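Local coordinates for protein endoglucanase A (PDB 6Q1I) that hydrolyses internal beta-1,4-glucosidic linkages in barley beta-glucan, lichenan and carboxymethylcellulose, and also attacks xylan, at residues T76-H81 against K94-V99; G118-P123 against T132-T137; T137-I142 against A186-S191. All coordinates share one frame; numbering follows the deposited sequence.

The chain is the glycoside hydrolase family 5 catalytic part of a longer protein, an eight-stranded beta/alpha barrel. Following it from the N terminus, contact 1 closes the loop between strand 71-74 and helix 90-105 by laying 76-81 on that helix. Contact 2 does the same after the next strand, folding 118-123 onto helix 128-145. Contact 3 spans a longer excursion, through strand 153-156, and ties helix 128-145 to helix 175-194. The three follow one another in series, neither nesting nor crossing. Contacts 2 and 3 share T137, and K136 of one forms a salt bridge with E190 of the other, while W78 of contact 1 packs on L138 and I142 of contact 3.

Contact 1: T76-H81 against K94-V99; sequences TTWGEH and KRVKEV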
loop_
_atom_site.group_PDB
_atom_site.type_symbol
_atom_site.label_atom_id
_atom_site.label_comp_id
_atom_site.label_asym_id
_atom_site.label_seq_id
_atom_site.Cartn_x
_atom_site.Cartn_y
_atom_site.Cartn_z
ATOM N N THR A 76 2.372 7.449 2.482
ATOM C CA THR A 76 2.585 8.810 2.961
ATOM C C THR A 76 1.806 9.021 4.247
ATOM O O THR A 76 0.594 8.779 4.287
ATOM C CB THR A 76 2.155 9.832 1.900
ATOM O OG1 THR A 76 2.873 9.592 0.685
ATOM C CG2 THR A 76 2.449 11.247 2.354
ATOM N N THR A 77 2.502 9.450 5.301
ATOM C CA THR A 77 1.887 9.755 6.594
ATOM C C THR A 77 1.725 11.265 6.702
ATOM O O THR A 77 2.704 12.011 6.564
ATOM C CB THR A 77 2.719 9.174 7.736
ATOM O OG1 THR A 77 2.699 7.742 7.620
ATOM C CG2 THR A 77 2.171 9.598 9.104
ATOM N N TRP A 78 0.483 11.720 6.896
ATOM C CA TRP A 78 0.136 13.128 6.747
ATOM C C TRP A 78 -0.145 13.854 8.056
ATOM O O TRP A 78 0.003 15.080 8.107
ATOM C CB TRP A 78 -1.105 13.289 5.857
ATOM C CG TRP A 78 -1.007 12.716 4.480
ATOM C CD1 TRP A 78 -1.286 11.435 4.123
ATOM C CD2 TRP A 78 -0.639 13.395 3.267
ATOM N NE1 TRP A 78 -1.115 11.269 2.777
ATOM C CE2 TRP A 78 -0.703 12.452 2.227
ATOM C CE3 TRP A 78 -0.243 14.698 2.965
ATOM C CZ2 TRP A 78 -0.402 12.774 0.907
ATOM C CZ3 TRP A 78 0.047 15.014 1.654
ATOM C CH2 TRP A 78 -0.026 14.061 0.644
ATOM N N GLY A 79 -0.577 13.147 9.101
ATOM C CA GLY A 79 -1.130 13.829 10.264
ATOM C C GLY A 79 -0.173 14.808 10.923
ATOM O O GLY A 79 -0.590 15.866 11.402
ATOM N N GLU A 80 1.117 14.460 10.984
ATOM C CA GLU A 80 2.131 15.313 11.597
ATOM C C GLU A 80 2.368 16.597 10.819
ATOM O O GLU A 80 3.108 17.463 11.298
ATOM C CB GLU A 80 3.441 14.530 11.718
ATOM C CG GLU A 80 3.465 13.479 12.822
ATOM C CD GLU A 80 2.663 12.221 12.521
ATOM O OE1 GLU A 80 2.432 11.898 11.334
ATOM O OE2 GLU A 80 2.298 11.529 13.493
ATOM N N HIS A 81 1.783 16.723 9.630
ATOM C CA HIS A 81 1.976 17.870 8.753
ATOM C C HIS A 81 0.773 18.793 8.741
ATOM O O HIS A 81 0.758 19.759 7.976
ATOM C CB HIS A 81 2.324 17.370 7.347
ATOM C CG HIS A 81 3.463 16.407 7.353
ATOM N ND1 HIS A 81 4.761 16.806 7.567
ATOM C CD2 HIS A 81 3.492 15.057 7.270
ATOM C CE1 HIS A 81 5.548 15.747 7.584
ATOM N NE2 HIS A 81 4.802 14.672 7.411
ATOM N N LYS A 94 4.542 19.912 -1.384
ATOM C CA LYS A 94 5.464 20.081 -2.505
ATOM C C LYS A 94 6.448 18.915 -2.612
ATOM O O LYS A 94 6.777 18.472 -3.722
ATOM C CB LYS A 94 6.208 21.408 -2.343
ATOM C CG LYS A 94 7.141 21.783 -3.469
ATOM C CD LYS A 94 7.702 23.195 -3.279
ATOM C CE LYS A 94 8.456 23.652 -4.521
ATOM N NZ LYS A 94 8.357 25.121 -4.723
ATOM N N ARG A 95 6.936 18.405 -1.477
ATOM C CA ARG A 95 7.880 17.288 -1.525
ATOM C C ARG A 95 7.191 15.999 -1.959
ATOM O O ARG A 95 7.727 15.251 -2.785
ATOM C CB ARG A 95 8.573 17.111 -0.176
ATOM C CG ARG A 95 9.534 15.923 -0.134
ATOM C CD ARG A 95 10.682 16.069 -1.132
ATOM N NE ARG A 95 11.502 14.865 -1.147
ATOM C CZ ARG A 95 12.287 14.490 -2.148
ATOM N NH1 ARG A 95 12.420 15.246 -3.233
ATOM N NH2 ARG A 95 12.937 13.339 -2.051
ATOM N N VAL A 96 6.002 15.718 -1.423
ATOM C CA VAL A 96 5.252 14.550 -1.873
ATOM C C VAL A 96 5.026 14.630 -3.379
ATOM O O VAL A 96 5.226 13.654 -4.108
ATOM C CB VAL A 96 3.927 14.410 -1.103
ATOM C CG1 VAL A 96 3.128 13.235 -1.641
ATOM C CG2 VAL A 96 4.153 14.241 0.414
ATOM N N LYS A 97 4.626 15.814 -3.864
ATOM C CA LYS A 97 4.379 15.993 -5.290
ATOM C C LYS A 97 5.635 15.735 -6.117
ATOM O O LYS A 97 5.555 15.152 -7.203
ATOM C CB LYS A 97 3.836 17.399 -5.552
ATOM C CG LYS A 97 3.575 17.687 -7.009
ATOM C CD LYS A 97 2.806 18.975 -7.220
ATOM C CE LYS A 97 1.323 18.772 -6.943
ATOM N NZ LYS A 97 0.512 19.962 -7.338
ATOM N N GLU A 98 6.800 16.186 -5.647
ATOM C CA GLU A 98 8.023 15.948 -6.407
ATOM C C GLU A 98 8.316 14.454 -6.538
ATOM O O GLU A 98 8.717 13.983 -7.612
ATOM C CB GLU A 98 9.198 16.703 -5.780
ATOM C CG GLU A 98 10.530 16.574 -6.554
ATOM C CD GLU A 98 10.651 17.459 -7.810
ATOM O OE1 GLU A 98 9.687 18.141 -8.193
ATOM O OE2 GLU A 98 11.742 17.467 -8.425
ATOM N N VAL A 99 8.115 13.688 -5.461
ATOM C CA VAL A 99 8.353 12.247 -5.528
ATOM C C VAL A 99 7.319 11.570 -6.424
ATOM O O VAL A 99 7.657 10.702 -7.236
ATOM C CB VAL A 99 8.386 11.644 -4.110
ATOM C CG1 VAL A 99 8.484 10.133 -4.167
ATOM C CG2 VAL A 99 9.552 12.227 -3.320
#
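Within 94-99, V96 is the residue that meets 76-81, and both of its methyls take part. CG2 comes tip to tip with the methyl of T76, V96 CG2 to T76 CG2 being 4.0 Å, and also reaches the CH2 end of W78. V96 CG1 lies 4.0 Å from CH2 of the W78 indole, which it approaches obliquely at the far end of the six-membered ring. The first torsion of V96 (chi1 177°) sets CG1 anti to the backbone N and spreads the two methyls over both loop side chains. Within the loop T76 and W78 also pack on each other: T76 CG2 sits 3.3 Å above the indole plane, offset toward the rim. The methyl of T76 thus lies between V96 CG2 and one face of the tryptophan.

The polar atoms of these loop residues are held by other groups. T76 OG1 bonds to I74 O, and a chi1 of -57° puts this hydroxyl beside the backbone N and leaves CG2 anti to it, directed at V96. N113, at the end of the next strand, grips the loop twice, taking W78 NE1 on its carbonyl oxygen and T76 N on OD1, and E117 accepts from the backbone N of both W78 and G79. I142 of helix 128-145 covers the opposite face of the indole. Just beyond W78 the chain tightens into a short 3-10 turn, in which H81 N donates to W78 O at 2.9 Å.

The T76 side chain is about 11 Å from that of Q284, which stands at the position of the probable nucleophile and is a changed residue here. The arrangement is that of a TIM barrel, in which the loop leaving a strand folds back on the helix that follows it.

Contact 2: G118-P123 against T132-T137; sequences GNWVIP and TPKLKT
In the beta/alpha barrel, the loop leaving strand 109-113 returns to helix 128-145, and there the chain of K134 lies over one face of W120. The lysine runs across the indole from the six-membered toward the five-membered ring. Its CG lies 3.6 Å from W120 CZ3. Further out, K134 CE makes a CH-pi contact 3.7 Å from the centroid of the six-membered ring. The terminal NZ ends 4.2 Å from the centroid of the five-membered ring in a cation-pi interaction. The lysine is extended, every torsion near 180°, which lets its chain lie along the face. On the other side, W120 has CG set between its own N and carbonyl carbon (chi1 68°), a turn that brings the face of the indole against K134. Against the opposite face lies V121 CG2, 3.4 Å above the plane, and at the edge L135 brings its backbone CA into the ring plane, with CD1 4.2 Å from W120 CH2. The indole N-H bonds to E117 OE1, which helps to fix the rotation of the ring. L82 and N86 of the preceding loop also touch K134.

Most of the contact is hydrocarbon against aromatic carbon, with the charge set toward the five-membered ring. The pi face therefore probably offers the ammonium group modest electrostatic stabilisation, while E117 holds the other polar end of the pair.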
loop_
_atom_site.group_PDB
_atom_site.type_symbol
_atom_site.label_atom_id
_atom_site.label_comp_id
_atom_site.label_asym_id
_atom_site.label_seq_id
_atom_site.Cartn_x
_atom_site.Cartn_y
_atom_site.Cartn_z
ATOM N N GLY A 118 -3.040 5.868 12.515
ATOM C CA GLY A 118 -3.860 5.154 13.480
ATOM C C GLY A 118 -3.867 5.722 14.890
ATOM O O GLY A 118 -4.701 5.294 15.699
ATOM N N ASN A 119 -2.952 6.640 15.219
ATOM C CA ASN A 119 -3.055 7.340 16.494
ATOM C C ASN A 119 -4.261 8.269 16.540
ATOM O O ASN A 119 -4.707 8.623 17.639
ATOM C CB ASN A 119 -1.790 8.154 16.775
ATOM C CG ASN A 119 -1.557 9.228 15.739
ATOM O OD1 ASN A 119 -1.471 8.932 14.563
ATOM N ND2 ASN A 119 -1.500 10.483 16.165
ATOM N N TRP A 120 -4.773 8.696 15.382
ATOM C CA TRP A 120 -5.937 9.569 15.326
ATOM C C TRP A 120 -7.100 8.995 14.529
ATOM O O TRP A 120 -8.245 9.275 14.872
ATOM C CB TRP A 120 -5.562 10.990 14.841
ATOM C CG TRP A 120 -5.112 11.126 13.403
ATOM C CD1 TRP A 120 -3.848 10.975 12.914
ATOM C CD2 TRP A 120 -5.930 11.478 12.285
ATOM N NE1 TRP A 120 -3.831 11.189 11.556
ATOM C CE2 TRP A 120 -5.100 11.504 11.146
ATOM C CE3 TRP A 120 -7.286 11.770 12.136
ATOM C CZ2 TRP A 120 -5.588 11.803 9.872
ATOM C CZ3 TRP A 120 -7.766 12.066 10.882
ATOM C CH2 TRP A 120 -6.921 12.083 9.761
ATOM N N VAL A 121 -6.851 8.193 13.495
ATOM C CA VAL A 121 -7.923 7.514 12.769
ATOM C C VAL A 121 -8.282 6.264 13.560
ATOM O O VAL A 121 -7.731 5.180 13.334
ATOM C CB VAL A 121 -7.545 7.204 11.311
ATOM C CG1 VAL A 121 -8.677 6.468 10.614
ATOM C CG2 VAL A 121 -7.218 8.491 10.581
ATOM N N ILE A 122 -9.172 6.423 14.526
ATOM C CA ILE A 122 -9.548 5.371 15.461
ATOM C C ILE A 122 -10.942 4.901 15.069
ATOM O O ILE A 122 -11.892 5.695 15.131
ATOM C CB ILE A 122 -9.520 5.896 16.904
ATOM C CG1 ILE A 122 -8.098 6.319 17.290
ATOM C CG2 ILE A 122 -10.062 4.841 17.852
ATOM C CD1 ILE A 122 -8.060 7.253 18.479
ATOM N N PRO A 123 -11.115 3.639 14.641
ATOM C CA PRO A 123 -12.422 3.206 14.095
ATOM C C PRO A 123 -13.390 2.715 15.167
ATOM O O PRO A 123 -13.698 1.523 15.283
ATOM C CB PRO A 123 -12.012 2.104 13.111
ATOM C CG PRO A 123 -10.795 1.473 13.762
ATOM C CD PRO A 123 -10.067 2.613 14.446
ATOM N N THR A 132 -13.883 12.029 11.464
ATOM C CA THR A 132 -14.420 12.173 10.114
ATOM C C THR A 132 -14.178 13.555 9.527
ATOM O O THR A 132 -13.692 13.638 8.386
ATOM C CB THR A 132 -15.896 11.757 10.080
ATOM O OG1 THR A 132 -16.030 10.417 10.577
ATOM C CG2 THR A 132 -16.430 11.816 8.651
ATOM N N PRO A 133 -14.467 14.660 10.221
ATOM C CA PRO A 133 -14.219 15.966 9.589
ATOM C C PRO A 133 -12.754 16.183 9.252
ATOM O O PRO A 133 -12.437 16.787 8.222
ATOM C CB PRO A 133 -14.734 16.980 10.624
ATOM C CG PRO A 133 -15.587 16.215 11.565
ATOM C CD PRO A 133 -15.151 14.783 11.525
ATOM N N LYS A 134 -11.853 15.713 10.117
ATOM C CA LYS A 134 -10.424 15.884 9.890
ATOM C C LYS A 134 -9.957 15.048 8.709
ATOM O O LYS A 134 -9.197 15.531 7.864
ATOM C CB LYS A 134 -9.673 15.517 11.166
ATOM C CG LYS A 134 -8.168 15.606 11.085
ATOM C CD LYS A 134 -7.562 15.400 12.460
ATOM C CE LYS A 134 -6.066 15.235 12.417
ATOM N NZ LYS A 134 -5.513 15.116 13.796
ATOM N N LEU A 135 -10.424 13.800 8.617
ATOM C CA LEU A 135 -10.063 12.949 7.484
ATOM C C LEU A 135 -10.583 13.530 6.178
ATOM O O LEU A 135 -9.895 13.476 5.149
ATOM C CB LEU A 135 -10.604 11.537 7.710
ATOM C CG LEU A 135 -10.283 10.505 6.628
ATOM C CD1 LEU A 135 -8.786 10.289 6.475
ATOM C CD2 LEU A 135 -10.981 9.197 6.932
ATOM N N LYS A 136 -11.784 14.111 6.208
ATOM C CA LYS A 136 -12.360 14.709 5.009
ATOM C C LYS A 136 -11.579 15.947 4.572
ATOM O O LYS A 136 -11.315 16.127 3.379
ATOM C CB LYS A 136 -13.835 15.033 5.258
ATOM C CG LYS A 136 -14.709 13.782 5.363
ATOM C CD LYS A 136 -16.193 14.113 5.512
ATOM C CE LYS A 136 -16.808 14.635 4.223
ATOM N NZ LYS A 136 -16.886 13.604 3.148
ATOM N N THR A 137 -11.185 16.808 5.513
ATOM C CA THR A 137 -10.393 17.977 5.143
ATOM C C THR A 137 -9.023 17.566 4.613
ATOM O O THR A 137 -8.507 18.165 3.662
ATOM C CB THR A 137 -10.234 18.914 6.340
ATOM O OG1 THR A 137 -11.512 19.200 6.924
ATOM C CG2 THR A 137 -9.580 20.206 5.871
#

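Contact 3: T137-I142 against A186-S191; sequences TLWTQI and AAALES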
loop_
_atom_site.group_PDB
_atom_site.type_symbol
_atom_site.label_atom_id
_atom_site.label_comp_id
_atom_site.label_asym_id
_atom_site.label_seq_id
_atom_site.Cartn_x
_atom_site.Cartn_y
_atom_site.Cartn_z
ATOM N N THR A 137 -11.185 16.808 5.513
ATOM C CA THR A 137 -10.393 17.977 5.143
ATOM C C THR A 137 -9.023 17.566 4.613
ATOM O O THR A 137 -8.507 18.165 3.662
ATOM C CB THR A 137 -10.234 18.914 6.340
ATOM O OG1 THR A 137 -11.512 19.200 6.924
ATOM C CG2 THR A 137 -9.580 20.206 5.871
ATOM N N LEU A 138 -8.416 16.544 5.220
ATOM C CA LEU A 138 -7.154 16.019 4.709
ATOM C C LEU A 138 -7.299 15.554 3.263
ATOM O O LEU A 138 -6.512 15.947 2.391
ATOM C CB LEU A 138 -6.667 14.881 5.608
ATOM C CG LEU A 138 -5.422 14.137 5.113
ATOM C CD1 LEU A 138 -4.225 15.075 4.960
ATOM C CD2 LEU A 138 -5.096 13.006 6.055
ATOM N N TRP A 139 -8.305 14.712 2.982
ATOM C CA TRP A 139 -8.470 14.215 1.619
ATOM C C TRP A 139 -8.876 15.317 0.646
ATOM O O TRP A 139 -8.514 15.256 -0.534
ATOM C CB TRP A 139 -9.405 12.994 1.562
ATOM C CG TRP A 139 -8.590 11.741 1.644
ATOM C CD1 TRP A 139 -8.540 10.843 2.675
ATOM C CD2 TRP A 139 -7.661 11.279 0.658
ATOM N NE1 TRP A 139 -7.622 9.848 2.384
ATOM C CE2 TRP A 139 -7.073 10.099 1.151
ATOM C CE3 TRP A 139 -7.261 11.760 -0.592
ATOM C CZ2 TRP A 139 -6.107 9.389 0.431
ATOM C CZ3 TRP A 139 -6.304 11.060 -1.302
ATOM C CH2 TRP A 139 -5.734 9.889 -0.786
ATOM N N THR A 140 -9.618 16.327 1.102
ATOM C CA THR A 140 -9.900 17.461 0.227
ATOM C C THR A 140 -8.603 18.093 -0.254
ATOM O O THR A 140 -8.435 18.360 -1.447
ATOM C CB THR A 140 -10.779 18.490 0.941
ATOM O OG1 THR A 140 -12.051 17.901 1.219
ATOM C CG2 THR A 140 -11.011 19.726 0.081
ATOM N N GLN A 141 -7.660 18.308 0.671
ATOM C CA GLN A 141 -6.413 18.986 0.333
ATOM C C GLN A 141 -5.515 18.116 -0.541
ATOM O O GLN A 141 -4.913 18.614 -1.497
ATOM C CB GLN A 141 -5.698 19.403 1.616
ATOM C CG GLN A 141 -6.417 20.516 2.364
ATOM C CD GLN A 141 -5.802 20.780 3.709
ATOM O OE1 GLN A 141 -4.727 21.365 3.810
ATOM N NE2 GLN A 141 -6.471 20.336 4.758
ATOM N N ILE A 142 -5.405 16.818 -0.239
ATOM C CA ILE A 142 -4.604 15.944 -1.096
ATOM C C ILE A 142 -5.198 15.931 -2.497
ATOM O O ILE A 142 -4.489 16.058 -3.500
ATOM C CB ILE A 142 -4.522 14.517 -0.521
ATOM C CG1 ILE A 142 -3.882 14.471 0.869
ATOM C CG2 ILE A 142 -3.743 13.605 -1.477
ATOM C CD1 ILE A 142 -4.082 13.129 1.578
ATOM N N ALA A 186 -15.712 5.620 2.989
ATOM C CA ALA A 186 -16.746 6.298 2.209
ATOM C C ALA A 186 -16.631 7.812 2.346
ATOM O O ALA A 186 -16.851 8.547 1.376
ATOM C CB ALA A 186 -18.134 5.823 2.647
ATOM N N ALA A 187 -16.290 8.291 3.547
ATOM C CA ALA A 187 -16.142 9.725 3.767
ATOM C C ALA A 187 -14.955 10.275 2.995
ATOM O O ALA A 187 -15.042 11.353 2.400
ATOM C CB ALA A 187 -15.980 10.020 5.259
ATOM N N ALA A 188 -13.833 9.549 2.999
ATOM C CA ALA A 188 -12.680 9.972 2.214
ATOM C C ALA A 188 -13.013 10.004 0.728
ATOM O O ALA A 188 -12.656 10.958 0.025
ATOM C CB ALA A 188 -11.514 9.024 2.473
ATOM N N LEU A 189 -13.698 8.965 0.233
ATOM C CA LEU A 189 -14.088 8.932 -1.173
ATOM C C LEU A 189 -14.995 10.108 -1.525
ATOM O O LEU A 189 -14.837 10.727 -2.583
ATOM C CB LEU A 189 -14.786 7.607 -1.479
ATOM C CG LEU A 189 -15.286 7.413 -2.910
ATOM C CD1 LEU A 189 -14.146 7.399 -3.903
ATOM C CD2 LEU A 189 -16.092 6.137 -2.993
ATOM N N GLU A 190 -15.962 10.422 -0.663
ATOM C CA GLU A 190 -16.864 11.533 -0.949
ATOM C C GLU A 190 -16.083 12.830 -1.087
ATOM O O GLU A 190 -16.350 13.633 -1.984
ATOM C CB GLU A 190 -17.915 11.649 0.156
ATOM C CG GLU A 190 -19.120 12.520 -0.192
ATOM C CD GLU A 190 -18.919 14.012 0.030
ATOM O OE1 GLU A 190 -18.015 14.423 0.795
ATOM O OE2 GLU A 190 -19.704 14.776 -0.568
ATOM N N SER A 191 -15.100 13.039 -0.211
ATOM C CA SER A 191 -14.278 14.243 -0.279
ATOM C C SER A 191 -13.445 14.291 -1.555
ATOM O O SER A 191 -13.295 15.360 -2.159
ATOM C CB SER A 191 -13.398 14.341 0.963
ATOM O OG SER A 191 -14.195 14.511 2.124
HETATM O O HOH W 1 -13.888 17.708 -0.716
HETATM O O HOH W 2 -15.061 17.128 2.028
#
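Segments 137-142 of helix 128-145 and 186-191 of helix 175-194 run in broadly the same direction, their axes passing within 8.4 Å of each other at a signed crossing angle of -37°. These are successive outer helices of the beta/alpha barrel, joined through strand 153-156, and the side chains between them are mostly small on the side of helix 175-194. A188 supplies the close approach: its CB lies 3.5 Å from W139 CD1 on the pyrrole side of the indole, met obliquely. One turn further along, S191 CB faces T140, 3.8 Å from T140 OG1.

W139 has an unusual first torsion (chi1 -93°) that swings the indole in beside the alanine. I142 CD1, from its own helix, sits 4.0 Å above one face, F155 meets the ring from the barrel strand, and the indole N-H is bonded to T157 O. The largest side chain of the contact is thus pinned from several directions. The small A188 and S191 face W139 and T140, whose backbones come close, the T140 and S191 CA atoms 5.5 Å apart.

The outer margin of the interface is polar. K136, one turn before T140, forms a salt bridge with E190, and probably hydrogen bonds with A187 O and S191 OG, so its ammonium group ties the two helices together. Within helix 128-145, T137 O receives Q141 N and Q141 NE2 from opposite faces of its plane; the side-chain donor stands well above that plane, at 3.2 Å from T137 O.

T140 OG1 gives its proton to K136 O and accepts from two waters. One spans to the carbonyl of the facing helix, 2.7 Å from T140 OG1 and 2.8 Å from S191 O; the other joins T140 OG1 to S191 OG.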